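Local coordinates for putative endonuclease/exonuclease/phosphatase family protein (Bacteroides thetaiotaomicron, PDB 3MPR) that probably acts as a metal-dependent nuclease of the endonuclease/exonuclease/phosphatase family, cutting phosphodiester bonds in nucleic acids, at residues Gln50-Leu54 with His55-Asp59; Ala173-Thr176 with Gly177-Val181. One frame throughout, in Å; residues are numbered along the deposited sequence.

Contact 1 of 2, residues Gln50-Leu54 with His55-Asp59; sequences QECFL and HQLKD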
ATOM      1  N   GLN A  50      -6.695  12.012  13.741  1.00  6.89           N
ATOM      2  CA  GLN A  50      -7.199  12.218  15.088  1.00  9.84           C
ATOM      3  C   GLN A  50      -6.051  12.183  16.101  1.00 12.87           C
ATOM      4  O   GLN A  50      -4.989  11.606  15.838  1.00  8.81           O
ATOM      5  CB  GLN A  50      -8.287  11.201  15.439  1.00  9.38           C
ATOM      6  CG  GLN A  50      -9.424  11.116  14.410  1.00  8.86           C
ATOM      7  CD  GLN A  50      -9.100  10.222  13.222  1.00 10.36           C
ATOM      8  OE1 GLN A  50      -8.509   9.148  13.373  1.00 10.19           O
ATOM      9  NE2 GLN A  50      -9.506  10.652  12.027  1.00  5.85           N
ATOM     10  N   GLU A  51      -6.281  12.841  17.234  1.00  9.51           N
ATOM     11  CA  GLU A  51      -5.403  12.819  18.410  1.00 14.02           C
ATOM     12  C   GLU A  51      -4.177  13.723  18.408  1.00 14.39           C
ATOM     13  O   GLU A  51      -3.438  13.745  19.387  1.00 14.95           O
ATOM     14  CB  GLU A  51      -4.989  11.395  18.784  1.00 13.44           C
ATOM     15  CG  GLU A  51      -6.138  10.545  19.279  1.00 13.97           C
ATOM     16  CD  GLU A  51      -5.693   9.317  20.065  1.00 16.53           C
ATOM     17  OE1 GLU A  51      -4.610   9.355  20.701  1.00 16.74           O
ATOM     18  OE2 GLU A  51      -6.452   8.325  20.071  1.00 15.99           O
ATOM     19  N   CYS A  52      -3.938  14.464  17.337  1.00 11.06           N
ATOM     20  CA  CYS A  52      -2.726  15.281  17.300  1.00 11.70           C
ATOM     21  C   CYS A  52      -2.819  16.539  18.158  1.00 12.33           C
ATOM     22  O   CYS A  52      -3.763  17.305  18.045  1.00 12.34           O
ATOM     23  CB  CYS A  52      -2.416  15.711  15.874  1.00 12.31           C
ATOM     24  SG  CYS A  52      -1.777  14.373  14.850  1.00 15.84           S
ATOM     25  N   PHE A  53      -1.804  16.768  18.978  1.00 10.97           N
ATOM     26  CA  PHE A  53      -1.636  18.070  19.589  1.00 11.89           C
ATOM     27  C   PHE A  53      -1.016  18.970  18.531  1.00 12.20           C
ATOM     28  O   PHE A  53      -0.520  18.491  17.518  1.00 13.80           O
ATOM     29  CB  PHE A  53      -0.745  17.971  20.830  1.00 10.51           C
ATOM     30  CG  PHE A  53      -1.375  17.231  21.968  1.00 19.85           C
ATOM     31  CD1 PHE A  53      -2.450  17.772  22.648  1.00 23.94           C
ATOM     32  CD2 PHE A  53      -0.874  16.008  22.380  1.00 26.31           C
ATOM     33  CE1 PHE A  53      -3.032  17.098  23.704  1.00 30.01           C
ATOM     34  CE2 PHE A  53      -1.453  15.327  23.432  1.00 28.83           C
ATOM     35  CZ  PHE A  53      -2.534  15.873  24.095  1.00 30.71           C
ATOM     36  N   LEU A  54      -1.046  20.279  18.744  1.00  9.55           N
ATOM     37  CA  LEU A  54      -0.547  21.183  17.721  1.00 10.48           C
ATOM     38  C   LEU A  54       0.904  20.885  17.335  1.00 11.97           C
ATOM     39  O   LEU A  54       1.265  20.982  16.169  1.00 12.17           O
ATOM     40  CB  LEU A  54      -0.692  22.647  18.167  1.00 16.20           C
ATOM     41  CG  LEU A  54      -0.160  23.712  17.203  1.00 20.52           C
ATOM     42  CD1 LEU A  54      -0.861  23.640  15.854  1.00 19.70           C
ATOM     43  CD2 LEU A  54      -0.288  25.114  17.805  1.00 22.48           C
ATOM     44  N   HIS A  55       1.746  20.534  18.302  1.00 12.77           N
ATOM     45  CA  HIS A  55       3.140  20.281  17.961  1.00 13.67           C
ATOM     46  C   HIS A  55       3.283  19.108  16.988  1.00 13.61           C
ATOM     47  O   HIS A  55       4.128  19.140  16.094  1.00 10.75           O
ATOM     48  CB  HIS A  55       4.035  20.129  19.200  1.00 18.15           C
ATOM     49  CG  HIS A  55       3.880  18.829  19.930  1.00 14.64           C
ATOM     50  ND1 HIS A  55       2.959  18.645  20.938  1.00 19.30           N
ATOM     51  CD2 HIS A  55       4.580  17.675  19.848  1.00 13.72           C
ATOM     52  CE1 HIS A  55       3.077  17.423  21.425  1.00 13.57           C
ATOM     53  NE2 HIS A  55       4.056  16.813  20.780  1.00 18.24           N
ATOM     54  N   GLN A  56       2.434  18.097  17.149  1.00 12.54           N
ATOM     55  CA  GLN A  56       2.414  16.958  16.236  1.00  9.15           C
ATOM     56  C   GLN A  56       1.951  17.356  14.830  1.00  6.98           C
ATOM     57  O   GLN A  56       2.437  16.822  13.829  1.00 11.58           O
ATOM     58  CB  GLN A  56       1.483  15.880  16.783  1.00 11.95           C
ATOM     59  CG  GLN A  56       1.943  15.257  18.086  1.00  9.27           C
ATOM     60  CD  GLN A  56       0.983  14.202  18.553  1.00 12.67           C
ATOM     61  OE1 GLN A  56       0.997  13.073  18.058  1.00 15.93           O
ATOM     62  NE2 GLN A  56       0.120  14.564  19.485  1.00  7.44           N
ATOM     63  N   LEU A  57       0.991  18.275  14.750  1.00 10.47           N
ATOM     64  CA  LEU A  57       0.530  18.763  13.450  1.00  6.85           C
ATOM     65  C   LEU A  57       1.661  19.476  12.723  1.00 13.04           C
ATOM     66  O   LEU A  57       1.833  19.316  11.512  1.00 10.18           O
ATOM     67  CB  LEU A  57      -0.678  19.691  13.618  1.00  8.32           C
ATOM     68  CG  LEU A  57      -1.945  19.030  14.183  1.00  8.25           C
ATOM     69  CD1 LEU A  57      -3.015  20.085  14.405  1.00  9.21           C
ATOM     70  CD2 LEU A  57      -2.456  17.936  13.226  1.00 11.39           C
ATOM     71  N   LYS A  58       2.438  20.269  13.464  1.00 12.41           N
ATOM     72  CA  LYS A  58       3.548  21.007  12.858  1.00  9.56           C
ATOM     73  C   LYS A  58       4.636  20.057  12.351  1.00  8.60           C
ATOM     74  O   LYS A  58       5.217  20.269  11.292  1.00 13.77           O
ATOM     75  CB  LYS A  58       4.121  22.018  13.860  1.00  7.93           C
ATOM     76  CG  LYS A  58       3.224  23.243  13.995  1.00 14.01           C
ATOM     77  CD  LYS A  58       3.698  24.170  15.095  1.00 16.25           C
ATOM     78  CE  LYS A  58       2.780  25.383  15.215  1.00 18.75           C
ATOM     79  NZ  LYS A  58       3.206  26.208  16.388  1.00 29.26           N
ATOM     80  N   ASP A  59       4.904  19.010  13.120  1.00 10.35           N
ATOM     81  CA  ASP A  59       5.841  17.970  12.704  1.00 10.80           C
ATOM     82  C   ASP A  59       5.374  17.312  11.414  1.00 14.17           C
ATOM     83  O   ASP A  59       6.165  17.063  10.498  1.00 11.34           O
ATOM     84  CB  ASP A  59       5.942  16.873  13.766  1.00 11.24           C
ATOM     85  CG  ASP A  59       6.513  17.369  15.073  1.00 18.90           C
ATOM     86  OD1 ASP A  59       7.145  18.444  15.071  1.00 24.11           O
ATOM     87  OD2 ASP A  59       6.328  16.669  16.095  1.00 14.12           O
TER

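Contact 2 of 2, residues Ala173-Thr176 with Gly177-Val181; sequences AILT and GDFNV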
ATOM      1  N   ALA A 173     -20.590  14.619   0.475  1.00  8.35           N
ATOM      2  CA  ALA A 173     -19.769  14.672   1.670  1.00  8.54           C
ATOM      3  C   ALA A 173     -18.970  13.395   1.876  1.00 10.78           C
ATOM      4  O   ALA A 173     -19.382  12.308   1.468  1.00  8.90           O
ATOM      5  CB  ALA A 173     -20.639  14.948   2.903  1.00  8.92           C
ATOM      6  N   ILE A 174     -17.818  13.562   2.512  1.00  6.22           N
ATOM      7  CA  ILE A 174     -16.974  12.474   2.950  1.00  7.13           C
ATOM      8  C   ILE A 174     -16.771  12.714   4.432  1.00  9.63           C
ATOM      9  O   ILE A 174     -16.463  13.830   4.832  1.00 11.79           O
ATOM     10  CB  ILE A 174     -15.610  12.536   2.253  1.00  7.44           C
ATOM     11  CG1 ILE A 174     -15.800  12.401   0.736  1.00  6.20           C
ATOM     12  CG2 ILE A 174     -14.655  11.482   2.856  1.00 10.62           C
ATOM     13  CD1 ILE A 174     -14.523  12.653  -0.093  1.00  7.17           C
ATOM     14  N   LEU A 175     -16.952  11.671   5.237  1.00  8.78           N
ATOM     15  CA  LEU A 175     -16.795  11.745   6.698  1.00 11.96           C
ATOM     16  C   LEU A 175     -15.805  10.689   7.180  1.00 12.60           C
ATOM     17  O   LEU A 175     -16.041   9.495   6.974  1.00 11.32           O
ATOM     18  CB  LEU A 175     -18.153  11.509   7.385  1.00  7.67           C
ATOM     19  CG  LEU A 175     -18.149  11.230   8.899  1.00  7.28           C
ATOM     20  CD1 LEU A 175     -17.654  12.427   9.683  1.00 10.81           C
ATOM     21  CD2 LEU A 175     -19.550  10.806   9.379  1.00  9.87           C
ATOM     22  N   THR A 176     -14.693  11.124   7.789  1.00  7.82           N
ATOM     23  CA  THR A 176     -13.693  10.205   8.346  1.00 10.99           C
ATOM     24  C   THR A 176     -13.668  10.352   9.852  1.00 12.34           C
ATOM     25  O   THR A 176     -14.224  11.301  10.395  1.00  8.75           O
ATOM     26  CB  THR A 176     -12.262  10.532   7.835  1.00 11.62           C
ATOM     27  OG1 THR A 176     -11.896  11.865   8.226  1.00 12.56           O
ATOM     28  CG2 THR A 176     -12.185  10.425   6.314  1.00  7.27           C
ATOM     29  N   GLY A 177     -13.004   9.438  10.548  1.00  9.13           N
ATOM     30  CA  GLY A 177     -12.835   9.646  11.973  1.00  9.78           C
ATOM     31  C   GLY A 177     -12.533   8.388  12.741  1.00 10.50           C
ATOM     32  O   GLY A 177     -12.542   7.291  12.186  1.00  8.34           O
ATOM     33  N   ASP A 178     -12.239   8.571  14.022  1.00 10.77           N
ATOM     34  CA  ASP A 178     -12.168   7.476  14.980  1.00  8.24           C
ATOM     35  C   ASP A 178     -13.502   7.500  15.716  1.00 10.44           C
ATOM     36  O   ASP A 178     -13.799   8.439  16.459  1.00 12.54           O
ATOM     37  CB  ASP A 178     -11.008   7.704  15.942  1.00  6.79           C
ATOM     38  CG  ASP A 178     -10.900   6.624  17.028  1.00 13.30           C
ATOM     39  OD1 ASP A 178     -11.859   5.857  17.230  1.00 10.87           O
ATOM     40  OD2 ASP A 178      -9.848   6.568  17.699  1.00 14.69           O
ATOM     41  N   PHE A 179     -14.316   6.479  15.483  1.00  9.82           N
ATOM     42  CA  PHE A 179     -15.669   6.438  16.035  1.00 12.78           C
ATOM     43  C   PHE A 179     -15.751   5.656  17.346  1.00 13.99           C
ATOM     44  O   PHE A 179     -16.828   5.519  17.928  1.00 11.99           O
ATOM     45  CB  PHE A 179     -16.657   5.929  14.983  1.00 10.92           C
ATOM     46  CG  PHE A 179     -16.778   6.848  13.805  1.00 14.41           C
ATOM     47  CD1 PHE A 179     -15.814   6.840  12.798  1.00 10.85           C
ATOM     48  CD2 PHE A 179     -17.824   7.755  13.725  1.00  7.63           C
ATOM     49  CE1 PHE A 179     -15.912   7.714  11.720  1.00 11.16           C
ATOM     50  CE2 PHE A 179     -17.931   8.631  12.655  1.00  8.32           C
ATOM     51  CZ  PHE A 179     -16.975   8.610  11.646  1.00  6.50           C
ATOM     52  N   ASN A 180     -14.589   5.185  17.803  1.00 10.98           N
ATOM     53  CA  ASN A 180     -14.402   4.582  19.130  1.00 13.45           C
ATOM     54  C   ASN A 180     -15.073   3.230  19.337  1.00 13.90           C
ATOM     55  O   ASN A 180     -14.508   2.368  19.999  1.00 16.49           O
ATOM     56  CB  ASN A 180     -14.761   5.561  20.267  1.00 17.97           C
ATOM     57  CG  ASN A 180     -13.523   6.064  21.014  1.00 26.59           C
ATOM     58  OD1 ASN A 180     -13.425   7.244  21.386  1.00 26.34           O
ATOM     59  ND2 ASN A 180     -12.565   5.168  21.229  1.00 16.90           N
ATOM     60  N   VAL A 181     -16.258   3.030  18.761  1.00 13.08           N
ATOM     61  CA  VAL A 181     -16.900   1.718  18.834  1.00 12.07           C
ATOM     62  C   VAL A 181     -17.141   1.147  17.445  1.00 13.90           C
ATOM     63  O   VAL A 181     -17.185   1.883  16.466  1.00 13.07           O
ATOM     64  CB  VAL A 181     -18.247   1.775  19.560  1.00 13.55           C
ATOM     65  CG1 VAL A 181     -18.070   2.312  20.981  1.00 16.28           C
ATOM     66  CG2 VAL A 181     -19.245   2.616  18.749  1.00 16.84           C
TER

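Contact 1 of 2, residues Gln50-Leu54 with His55-Asp59
Leu54 O takes the backbone N-H of Lys58 at 3.0 Å. One residue earlier, Phe53 O accepts from Leu57 N at 3.2 Å. These are the first i to i+4 bonds of helix 54-63, and Phe53 is its N-cap residue. Apolar side chains pack beside these bonds. Cys52 CB presses on Leu57 CD2 at 3.5 Å, a tight carbon contact, and Cys52 SG reaches the same methyl. Leu57 has CG anti to its carbonyl carbon (chi1 -65°), which turns the branch back toward Cys52. Residues 50-54 lead from strand 46-50 into the helix, in a DNase I-like fold. Glu51, just after the strand, is seen to bind magnesium in this protein, though no metal is bound to this chain. Its carboxylate is gripped by three groups: OE1 takes Asn16 N and a salt bridge from Arg15, and OE2 takes Asn13 ND2. Together these three partners limit the rotation of the carboxylate. One turn apart on the helix, Leu54 and Lys58 run across each other at an angle. Leu54 CG meets Lys58 CE at 3.9 Å, so the aliphatic part of the extended lysine lies against the leucine. The chain of Gln56 runs alongside the Phe53 ring, and Gln56 CB sits 3.4 Å from Phe53 O. Tyr69 of strand 67-70 touches Leu54, Leu57 and Lys58.

Contact 2 of 2, residues Ala173-Thr176 with Gly177-Val181
Leu175 CG meets the edge of the Phe179 ring, in its plane, 4.0 Å from CZ. Leu175 CD2 comes to the same ring atom at 4.1 Å. The leucine CG stands opposite its own backbone N (chi1 166°), which carries the branch forward along the strand toward the ring. Phe179 CE1 also lies 3.9 Å from Thr176 C, so the ring rests against the backbone as well. Right after Thr176, Gly177 has no side chain, and its backbone angles call for glycine: a CB would clash with Thr176 O. This inner part is buried and close. Beyond it the chain leaves the strand and is partly exposed at Asn180 and Val181. There Asp178 OD1 accepts Asn180 N at 2.9 Å, forming an Asx turn. With an alanine at Phe179, Leu175 would probably lose its ring neighbour, and a gap would be likely to open beside the Thr176 carbonyl. Phe179 also meets the rings of Phe191, His229 and Phe231, the last edge-to-face. Strand 173-178 ends the beta-alpha-beta unit begun by strand 135-142 and helix 148-164. It lies between strands 135-142 and 228-232, with Met162 of the helix touching Leu175.

Overall arrangement
Contact 1 follows strand 46-50 of one large sheet; contact 2 runs along strand 173-178 of the other and into the loop after it. Their centres are about 18 Å apart, yet the segments touch where Gln50 NE2 packs 3.5 Å from Gly177 CA. Asn140 bridges them: its OD1 accepts from Gln50 NE2 and pairs with Thr176 OG1. Asn13 ND2 likewise bonds both Glu51 OE2 and Asp178 OD2. His142 touches side chains of both contacts. Asn13 and His142 thus lie near Glu51, which binds magnesium in an entry of this protein. The Glu51 side chain lies about 10 Å from Gly177 CA. The clustering is consistent with one active-site region where the two sheets meet, as in DNase I-like enzymes.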